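Local coordinates for envelope glycoprotein (Bourbon virus, PDB 5ZKX) that probably drives fusion of the viral envelope with a host membrane as a class III fusion protein, captured here as the postfusion trimer, at residues N43-Y51 / E81-Y92; H235-F243 / Q408-G416. All coordinates share one frame; numbering follows the deposited sequence.

Contact 1: N43-Y51 / E81-Y92; sequences NFIIGYRAY and ELKTWGQEEVCY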
loop_
_atom_site.group_PDB
_atom_site.type_symbol
_atom_site.label_atom_id
_atom_site.label_comp_id
_atom_site.label_asym_id
_atom_site.label_seq_id
_atom_site.Cartn_x
_atom_site.Cartn_y
_atom_site.Cartn_z
ATOM N N ASN A 43 -26.614 0.827 6.454
ATOM C CA ASN A 43 -27.619 0.561 5.433
ATOM C C ASN A 43 -27.619 -0.893 4.982
ATOM O O ASN A 43 -28.346 -1.239 4.046
ATOM C CB ASN A 43 -27.389 1.475 4.228
ATOM C CG ASN A 43 -25.932 1.509 3.796
ATOM O OD1 ASN A 43 -25.175 0.572 4.049
ATOM N ND2 ASN A 43 -25.534 2.593 3.145
ATOM N N PHE A 44 -26.825 -1.746 5.620
ATOM C CA PHE A 44 -26.634 -3.124 5.194
ATOM C C PHE A 44 -26.797 -4.043 6.394
ATOM O O PHE A 44 -26.150 -3.839 7.427
ATOM C CB PHE A 44 -25.248 -3.309 4.570
ATOM C CG PHE A 44 -25.124 -4.526 3.705
ATOM C CD1 PHE A 44 -26.111 -4.850 2.795
ATOM C CD2 PHE A 44 -24.005 -5.335 3.785
ATOM C CE1 PHE A 44 -25.991 -5.962 1.992
ATOM C CE2 PHE A 44 -23.883 -6.449 2.982
ATOM C CZ PHE A 44 -24.877 -6.762 2.085
ATOM N N ILE A 45 -27.658 -5.047 6.257
ATOM C CA ILE A 45 -27.891 -6.036 7.302
ATOM C C ILE A 45 -27.543 -7.408 6.749
ATOM O O ILE A 45 -27.978 -7.770 5.648
ATOM C CB ILE A 45 -29.342 -6.004 7.812
ATOM C CG1 ILE A 45 -29.769 -4.567 8.124
ATOM C CG2 ILE A 45 -29.482 -6.868 9.056
ATOM C CD1 ILE A 45 -31.125 -4.468 8.788
ATOM N N ILE A 46 -26.748 -8.160 7.502
ATOM C CA ILE A 46 -26.363 -9.518 7.142
ATOM C C ILE A 46 -26.793 -10.440 8.270
ATOM O O ILE A 46 -26.481 -10.183 9.440
ATOM C CB ILE A 46 -24.850 -9.644 6.886
ATOM C CG1 ILE A 46 -24.390 -8.606 5.866
ATOM C CG2 ILE A 46 -24.510 -11.044 6.398
ATOM C CD1 ILE A 46 -22.934 -8.743 5.492
ATOM N N GLY A 47 -27.510 -11.494 7.923
ATOM C CA GLY A 47 -27.939 -12.478 8.901
ATOM C C GLY A 47 -27.751 -13.880 8.374
ATOM O O GLY A 47 -28.057 -14.169 7.218
ATOM N N TYR A 48 -27.232 -14.751 9.229
ATOM C CA TYR A 48 -27.086 -16.154 8.886
ATOM C C TYR A 48 -27.808 -17.014 9.913
ATOM O O TYR A 48 -28.031 -16.602 11.053
ATOM C CB TYR A 48 -25.609 -16.565 8.785
ATOM C CG TYR A 48 -24.842 -16.576 10.084
ATOM C CD1 TYR A 48 -24.768 -17.723 10.863
ATOM C CD2 TYR A 48 -24.161 -15.448 10.518
ATOM C CE1 TYR A 48 -24.058 -17.739 12.043
ATOM C CE2 TYR A 48 -23.443 -15.457 11.699
ATOM C CZ TYR A 48 -23.396 -16.605 12.456
ATOM O OH TYR A 48 -22.684 -16.622 13.632
ATOM N N ARG A 49 -28.183 -18.213 9.480
ATOM C CA ARG A 49 -28.829 -19.180 10.352
ATOM C C ARG A 49 -28.698 -20.559 9.731
ATOM O O ARG A 49 -28.850 -20.716 8.518
ATOM C CB ARG A 49 -30.306 -18.845 10.584
ATOM C CG ARG A 49 -31.055 -19.908 11.372
ATOM C CD ARG A 49 -32.466 -19.467 11.702
ATOM N NE ARG A 49 -33.251 -19.180 10.506
ATOM C CZ ARG A 49 -34.381 -18.483 10.517
ATOM N NH1 ARG A 49 -34.848 -18.005 11.662
ATOM N NH2 ARG A 49 -35.041 -18.261 9.388
ATOM N N ALA A 50 -28.408 -21.549 10.571
ATOM C CA ALA A 50 -28.360 -22.939 10.145
ATOM C C ALA A 50 -28.624 -23.818 11.359
ATOM O O ALA A 50 -28.632 -23.352 12.501
ATOM C CB ALA A 50 -27.017 -23.287 9.498
ATOM N N TYR A 51 -28.839 -25.104 11.098
ATOM C CA TYR A 51 -29.003 -26.064 12.175
ATOM C C TYR A 51 -28.303 -27.368 11.823
ATOM O O TYR A 51 -28.317 -27.810 10.670
ATOM C CB TYR A 51 -30.490 -26.312 12.499
ATOM C CG TYR A 51 -31.316 -26.978 11.415
ATOM C CD1 TYR A 51 -31.352 -28.360 11.290
ATOM C CD2 TYR A 51 -32.095 -26.224 10.545
ATOM C CE1 TYR A 51 -32.113 -28.972 10.316
ATOM C CE2 TYR A 51 -32.864 -26.830 9.567
ATOM C CZ TYR A 51 -32.869 -28.205 9.460
ATOM O OH TYR A 51 -33.627 -28.820 8.490
ATOM N N GLU A 81 -37.847 -11.195 8.494
ATOM C CA GLU A 81 -37.078 -11.745 9.604
ATOM C C GLU A 81 -35.768 -10.994 9.781
ATOM O O GLU A 81 -35.425 -10.563 10.887
ATOM C CB GLU A 81 -36.808 -13.229 9.365
ATOM C CG GLU A 81 -37.713 -14.169 10.131
ATOM C CD GLU A 81 -37.312 -15.615 9.957
ATOM O OE1 GLU A 81 -37.322 -16.106 8.807
ATOM O OE2 GLU A 81 -36.975 -16.261 10.970
ATOM N N LEU A 82 -35.019 -10.828 8.691
ATOM C CA LEU A 82 -33.747 -10.119 8.765
ATOM C C LEU A 82 -33.936 -8.671 9.198
ATOM O O LEU A 82 -33.076 -8.113 9.889
ATOM C CB LEU A 82 -33.043 -10.192 7.412
ATOM C CG LEU A 82 -31.620 -9.653 7.344
ATOM C CD1 LEU A 82 -30.792 -10.225 8.480
ATOM C CD2 LEU A 82 -31.011 -9.984 5.995
ATOM N N LYS A 83 -35.056 -8.054 8.817
ATOM C CA LYS A 83 -35.330 -6.680 9.231
ATOM C C LYS A 83 -35.503 -6.583 10.740
ATOM O O LYS A 83 -34.954 -5.679 11.382
ATOM C CB LYS A 83 -36.576 -6.156 8.518
ATOM C CG LYS A 83 -36.370 -5.881 7.046
ATOM C CD LYS A 83 -37.689 -5.642 6.336
ATOM C CE LYS A 83 -37.467 -5.431 4.848
ATOM N NZ LYS A 83 -37.942 -4.091 4.410
ATOM N N THR A 84 -36.284 -7.495 11.326
ATOM C CA THR A 84 -36.468 -7.472 12.771
ATOM C C THR A 84 -35.232 -7.964 13.510
ATOM O O THR A 84 -35.040 -7.604 14.675
ATOM C CB THR A 84 -37.696 -8.295 13.173
ATOM O OG1 THR A 84 -38.090 -7.944 14.505
ATOM C CG2 THR A 84 -37.407 -9.780 13.124
ATOM N N TRP A 85 -34.389 -8.768 12.859
ATOM C CA TRP A 85 -33.122 -9.151 13.467
ATOM C C TRP A 85 -32.206 -7.945 13.610
ATOM O O TRP A 85 -31.698 -7.663 14.700
ATOM C CB TRP A 85 -32.439 -10.239 12.637
ATOM C CG TRP A 85 -33.053 -11.599 12.746
ATOM C CD1 TRP A 85 -34.277 -11.912 13.258
ATOM C CD2 TRP A 85 -32.466 -12.835 12.322
ATOM N NE1 TRP A 85 -34.489 -13.267 13.177
ATOM C CE2 TRP A 85 -33.391 -13.856 12.606
ATOM C CE3 TRP A 85 -31.246 -13.176 11.729
ATOM C CZ2 TRP A 85 -33.134 -15.193 12.321
ATOM C CZ3 TRP A 85 -30.995 -14.503 11.448
ATOM C CH2 TRP A 85 -31.933 -15.496 11.744
ATOM N N GLY A 86 -31.980 -7.220 12.513
ATOM C CA GLY A 86 -31.114 -6.054 12.577
ATOM C C GLY A 86 -31.668 -4.968 13.477
ATOM O O GLY A 86 -30.921 -4.299 14.193
ATOM N N GLN A 87 -32.990 -4.785 13.459
ATOM C CA GLN A 87 -33.614 -3.780 14.312
ATOM C C GLN A 87 -33.483 -4.145 15.785
ATOM O O GLN A 87 -33.310 -3.265 16.636
ATOM C CB GLN A 87 -35.080 -3.613 13.927
ATOM C CG GLN A 87 -35.816 -2.553 14.722
ATOM C CD GLN A 87 -37.316 -2.651 14.553
ATOM O OE1 GLN A 87 -37.807 -3.386 13.693
ATOM N NE2 GLN A 87 -38.056 -1.913 15.373
ATOM N N GLU A 88 -33.569 -5.435 16.109
ATOM C CA GLU A 88 -33.427 -5.898 17.481
ATOM C C GLU A 88 -32.012 -6.346 17.819
ATOM O O GLU A 88 -31.718 -6.555 19.001
ATOM C CB GLU A 88 -34.400 -7.054 17.758
ATOM C CG GLU A 88 -35.868 -6.685 17.601
ATOM C CD GLU A 88 -36.800 -7.826 17.964
ATOM O OE1 GLU A 88 -36.311 -8.856 18.471
ATOM O OE2 GLU A 88 -38.023 -7.692 17.744
ATOM N N GLU A 89 -31.134 -6.487 16.820
ATOM C CA GLU A 89 -29.781 -7.015 17.016
ATOM C C GLU A 89 -29.834 -8.393 17.675
ATOM O O GLU A 89 -29.093 -8.695 18.612
ATOM C CB GLU A 89 -28.914 -6.043 17.819
ATOM C CG GLU A 89 -28.697 -4.703 17.132
ATOM C CD GLU A 89 -27.358 -4.072 17.475
ATOM O OE1 GLU A 89 -26.523 -4.740 18.125
ATOM O OE2 GLU A 89 -27.141 -2.904 17.094
ATOM N N VAL A 90 -30.724 -9.235 17.159
ATOM C CA VAL A 90 -31.029 -10.532 17.753
ATOM C C VAL A 90 -31.514 -11.460 16.647
ATOM O O VAL A 90 -32.302 -11.055 15.789
ATOM C CB VAL A 90 -32.085 -10.389 18.872
ATOM C CG1 VAL A 90 -32.870 -11.668 19.035
ATOM C CG2 VAL A 90 -31.434 -9.989 20.187
ATOM N N CYS A 91 -31.045 -12.704 16.662
ATOM C CA CYS A 91 -31.489 -13.705 15.705
ATOM C C CYS A 91 -32.378 -14.737 16.392
ATOM O O CYS A 91 -32.232 -15.012 17.587
ATOM C CB CYS A 91 -30.300 -14.400 15.031
ATOM S SG CYS A 91 -29.001 -14.930 16.161
ATOM N N TYR A 92 -33.310 -15.298 15.625
ATOM C CA TYR A 92 -34.276 -16.265 16.129
ATOM C C TYR A 92 -34.055 -17.618 15.464
ATOM O O TYR A 92 -33.876 -17.697 14.245
ATOM C CB TYR A 92 -35.710 -15.791 15.877
ATOM C CG TYR A 92 -36.147 -14.610 16.722
ATOM C CD1 TYR A 92 -36.689 -14.797 17.986
ATOM C CD2 TYR A 92 -36.031 -13.309 16.247
ATOM C CE1 TYR A 92 -37.098 -13.724 18.758
ATOM C CE2 TYR A 92 -36.436 -12.227 17.013
ATOM C CZ TYR A 92 -36.969 -12.442 18.269
ATOM O OH TYR A 92 -37.379 -11.377 19.044
#
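Glu81 meets Arg49 end-on in a salt bridge: OE2 takes a bond of 2.8 Å from Arg49 NH1, and OE1 a longer one of 3.2 Å from Arg49 NH2. The two flat groups are not coplanar; their planes stand 41° apart. Leu82 reaches the strand with CD1, 3.6 Å from both Ile45 CG2 and Gly47 N. Its CG lies anti to the backbone N (chi1 -173°), which carries the methyls over the strand backbone. Trp85 sets the edge of its ring against the strand, with CZ3 3.7 Å from Tyr48 O. Its CZ2 lies 3.4 Å from Arg49 NH1, and the ring stands almost at right angles to the guanidinium. Gly86 brings the helix close to Ile45, whose CG2 is 4.0 Å from Gly86 CA. Cys91 CA lies over the centre of one face of the Trp85 ring. Tyr92 O then accepts a second bond from Arg49 NH1, 2.8 Å long. Arg49 NE is held by Lys75 O, so Glu81, Tyr92 O and Lys75 O together hold the guanidinium. The axis of helix 81-88 crosses that of strand 44-51 at 107°. Strands 134-148 and 188-192 flank strand 44-58 in the sheet, and helix 422-437 packs against it through Ile46 and Tyr48.

Contact 2: H235-F243 / Q408-G416; sequences HCKDGDNFF and QLVAAKVEG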
loop_
_atom_site.group_PDB
_atom_site.type_symbol
_atom_site.label_atom_id
_atom_site.label_comp_id
_atom_site.label_asym_id
_atom_site.label_seq_id
_atom_site.Cartn_x
_atom_site.Cartn_y
_atom_site.Cartn_z
ATOM N N HIS A 235 -4.153 14.618 -16.580
ATOM C CA HIS A 235 -3.959 14.124 -15.221
ATOM C C HIS A 235 -4.781 15.003 -14.291
ATOM O O HIS A 235 -4.442 16.170 -14.069
ATOM C CB HIS A 235 -2.479 14.131 -14.847
ATOM C CG HIS A 235 -1.618 13.375 -15.810
ATOM N ND1 HIS A 235 -1.511 12.002 -15.791
ATOM C CD2 HIS A 235 -0.837 13.799 -16.834
ATOM C CE1 HIS A 235 -0.696 11.611 -16.756
ATOM N NE2 HIS A 235 -0.273 12.683 -17.402
ATOM N N CYS A 236 -5.856 14.446 -13.750
ATOM C CA CYS A 236 -6.887 15.235 -13.098
ATOM C C CYS A 236 -6.928 14.968 -11.600
ATOM O O CYS A 236 -6.213 14.119 -11.062
ATOM C CB CYS A 236 -8.253 14.950 -13.728
ATOM S SG CYS A 236 -8.338 15.407 -15.468
ATOM N N LYS A 237 -7.791 15.729 -10.934
ATOM C CA LYS A 237 -7.982 15.647 -9.498
ATOM C C LYS A 237 -9.422 16.030 -9.192
ATOM O O LYS A 237 -9.981 16.925 -9.831
ATOM C CB LYS A 237 -7.002 16.565 -8.758
ATOM C CG LYS A 237 -7.378 16.889 -7.325
ATOM C CD LYS A 237 -6.292 17.709 -6.651
ATOM C CE LYS A 237 -6.868 18.720 -5.676
ATOM N NZ LYS A 237 -8.091 18.224 -4.990
ATOM N N ASP A 238 -10.027 15.328 -8.237
ATOM C CA ASP A 238 -11.361 15.687 -7.762
ATOM C C ASP A 238 -11.414 15.341 -6.278
ATOM O O ASP A 238 -11.628 14.178 -5.917
ATOM C CB ASP A 238 -12.450 14.967 -8.540
ATOM C CG ASP A 238 -13.836 15.292 -8.024
ATOM O OD1 ASP A 238 -14.018 16.385 -7.453
ATOM O OD2 ASP A 238 -14.746 14.454 -8.179
ATOM N N GLY A 239 -11.226 16.345 -5.435
ATOM C CA GLY A 239 -11.175 16.094 -4.008
ATOM C C GLY A 239 -9.962 15.248 -3.688
ATOM O O GLY A 239 -8.816 15.659 -3.895
ATOM N N ASP A 240 -10.203 14.042 -3.179
ATOM C CA ASP A 240 -9.138 13.099 -2.881
ATOM C C ASP A 240 -9.001 12.024 -3.952
ATOM O O ASP A 240 -8.298 11.034 -3.734
ATOM C CB ASP A 240 -9.369 12.460 -1.512
ATOM C CG ASP A 240 -10.768 11.893 -1.358
ATOM O OD1 ASP A 240 -11.563 11.986 -2.316
ATOM O OD2 ASP A 240 -11.073 11.352 -0.273
ATOM N N ASN A 241 -9.661 12.198 -5.096
ATOM C CA ASN A 241 -9.563 11.289 -6.229
ATOM C C ASN A 241 -8.581 11.843 -7.252
ATOM O O ASN A 241 -8.650 13.025 -7.607
ATOM C CB ASN A 241 -10.926 11.088 -6.894
ATOM C CG ASN A 241 -11.853 10.211 -6.082
ATOM O OD1 ASN A 241 -11.434 9.561 -5.128
ATOM N ND2 ASN A 241 -13.125 10.181 -6.469
ATOM N N PHE A 242 -7.687 10.987 -7.738
ATOM C CA PHE A 242 -6.697 11.373 -8.734
ATOM C C PHE A 242 -6.669 10.314 -9.819
ATOM O O PHE A 242 -6.554 9.121 -9.521
ATOM C CB PHE A 242 -5.312 11.534 -8.104
ATOM C CG PHE A 242 -5.277 12.530 -6.986
ATOM C CD1 PHE A 242 -5.675 12.171 -5.708
ATOM C CD2 PHE A 242 -4.857 13.827 -7.213
ATOM C CE1 PHE A 242 -5.651 13.083 -4.681
ATOM C CE2 PHE A 242 -4.824 14.738 -6.187
ATOM C CZ PHE A 242 -5.230 14.367 -4.919
ATOM N N PHE A 243 -6.765 10.748 -11.074
ATOM C CA PHE A 243 -6.995 9.810 -12.161
ATOM C C PHE A 243 -6.589 10.442 -13.480
ATOM O O PHE A 243 -6.623 11.665 -13.640
ATOM C CB PHE A 243 -8.464 9.378 -12.221
ATOM C CG PHE A 243 -9.433 10.528 -12.274
ATOM C CD1 PHE A 243 -9.837 11.171 -11.114
ATOM C CD2 PHE A 243 -9.945 10.965 -13.482
ATOM C CE1 PHE A 243 -10.721 12.229 -11.162
ATOM C CE2 PHE A 243 -10.834 12.021 -13.534
ATOM C CZ PHE A 243 -11.219 12.652 -12.373
ATOM N N GLN A 408 -0.447 23.041 -4.945
ATOM C CA GLN A 408 -1.228 22.982 -3.725
ATOM C C GLN A 408 -1.038 21.634 -3.035
ATOM O O GLN A 408 -0.463 20.693 -3.587
ATOM C CB GLN A 408 -2.703 23.237 -4.028
ATOM C CG GLN A 408 -2.923 24.364 -5.025
ATOM C CD GLN A 408 -4.287 25.011 -4.888
ATOM O OE1 GLN A 408 -5.043 25.114 -5.858
ATOM N NE2 GLN A 408 -4.610 25.453 -3.677
ATOM N N LEU A 409 -1.522 21.554 -1.800
ATOM C CA LEU A 409 -1.450 20.312 -1.050
ATOM C C LEU A 409 -2.397 19.273 -1.646
ATOM O O LEU A 409 -3.376 19.596 -2.327
ATOM C CB LEU A 409 -1.785 20.551 0.419
ATOM C CG LEU A 409 -0.850 21.490 1.182
ATOM C CD1 LEU A 409 -1.236 21.527 2.648
ATOM C CD2 LEU A 409 0.604 21.070 1.013
ATOM N N VAL A 410 -2.094 18.008 -1.372
ATOM C CA VAL A 410 -2.751 16.883 -2.028
ATOM C C VAL A 410 -2.716 15.683 -1.089
ATOM O O VAL A 410 -1.669 15.362 -0.517
ATOM C CB VAL A 410 -2.074 16.564 -3.378
ATOM C CG1 VAL A 410 -2.237 15.107 -3.735
ATOM C CG2 VAL A 410 -2.639 17.450 -4.481
ATOM N N ALA A 411 -3.862 15.022 -0.928
ATOM C CA ALA A 411 -3.975 13.846 -0.067
ATOM C C ALA A 411 -4.889 12.835 -0.742
ATOM O O ALA A 411 -6.098 13.059 -0.846
ATOM C CB ALA A 411 -4.502 14.219 1.318
ATOM N N ALA A 412 -4.316 11.720 -1.183
ATOM C CA ALA A 412 -5.077 10.700 -1.886
ATOM C C ALA A 412 -5.944 9.895 -0.924
ATOM O O ALA A 412 -5.638 9.762 0.263
ATOM C CB ALA A 412 -4.140 9.763 -2.646
ATOM N N LYS A 413 -7.033 9.347 -1.457
ATOM C CA LYS A 413 -7.974 8.567 -0.663
ATOM C C LYS A 413 -7.488 7.129 -0.508
ATOM O O LYS A 413 -7.129 6.477 -1.493
ATOM C CB LYS A 413 -9.353 8.591 -1.317
ATOM C CG LYS A 413 -10.413 7.815 -0.564
ATOM C CD LYS A 413 -11.577 7.487 -1.474
ATOM C CE LYS A 413 -12.116 8.740 -2.133
ATOM N NZ LYS A 413 -13.245 8.434 -3.049
ATOM N N VAL A 414 -7.490 6.633 0.729
ATOM C CA VAL A 414 -7.072 5.271 1.051
ATOM C C VAL A 414 -8.234 4.574 1.742
ATOM O O VAL A 414 -8.662 5.001 2.820
ATOM C CB VAL A 414 -5.818 5.248 1.943
ATOM C CG1 VAL A 414 -5.458 3.824 2.313
ATOM C CG2 VAL A 414 -4.646 5.922 1.246
ATOM N N GLU A 415 -8.727 3.489 1.141
ATOM C CA GLU A 415 -9.910 2.806 1.646
ATOM C C GLU A 415 -9.703 1.338 1.993
ATOM O O GLU A 415 -10.522 0.786 2.734
ATOM C CB GLU A 415 -11.063 2.905 0.631
ATOM C CG GLU A 415 -11.805 4.228 0.657
ATOM C CD GLU A 415 -13.122 4.178 -0.101
ATOM O OE1 GLU A 415 -13.312 3.252 -0.919
ATOM O OE2 GLU A 415 -13.973 5.063 0.127
ATOM N N GLY A 416 -8.662 0.692 1.486
ATOM C CA GLY A 416 -8.429 -0.705 1.805
ATOM C C GLY A 416 -9.052 -1.655 0.802
ATOM O O GLY A 416 -9.462 -1.275 -0.299
HETATM O O HOH W 1 -6.105 15.933 -1.994
#
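Lys237 touches Val410 with the middle of its chain, CD lying 4.3 Å from Val410 CG2. Its amino group turns back to its own hairpin and donates to Gly239 O. That same carbonyl accepts a weak bond from a water, which in turn accepts from Ala411 N at 2.6 Å. The water thus bridges the turn and the extended segment. Asp240 makes the direct backbone link: its O accepts from Lys413 N at 3.1 Å. Asn289 ND2 of the second subunit also donates to this oxygen. The Asp240 side chain crosses the Lys413 chain at a slant, with OD2 3.4 Å from Lys413 CB. Asn241 points its CB away from 408-416, but its OD1 comes back to accept from Lys413 NZ. This bond is doubtful because the place of NZ is less sure, and the same caution covers its salt bridge to Asp255, the main polar partner. Phe242 meets the segment with the outer part of its ring. Its CZ is 3.3 Å from Val410 CG1, and its CE1 is 3.7 Å from Ala412 CA. Ala411 O lies at the ring edge. With CG anti to the carbonyl carbon (chi1 -57°), the Phe242 ring reaches across to Val410 and Ala412. The first segment is a beta hairpin closed by a type II' turn from Asp238 to Asn241, with Gly239 at positive phi. Segment 408-416 lies across this hairpin. Asn289 of the second subunit also accepts from Phe242 N, and Ile291 of the third subunit packs on Ala411, consistent with the trimer of a postfusion fusion protein.

In the fold
Contact 1 and contact 2 follow one another along the chain, the first closing before the second opens. Their centres are about 37 Å apart, and their nearest atoms are about 12 Å apart, so they do not touch. The centre of contact 1 lies about 29 Å from the centre of the chain, and the contact is mostly buried within one subunit. The centre of contact 2 lies about 10 Å from the centre of the chain, and both other subunits touch this contact. Helix 422-437, which follows the 408-416 segment, packs on the strand of contact 1 and so links the two regions. Each contact also holds one half of a disulfide: Cys91 with Cys143, and Cys236 with Cys208.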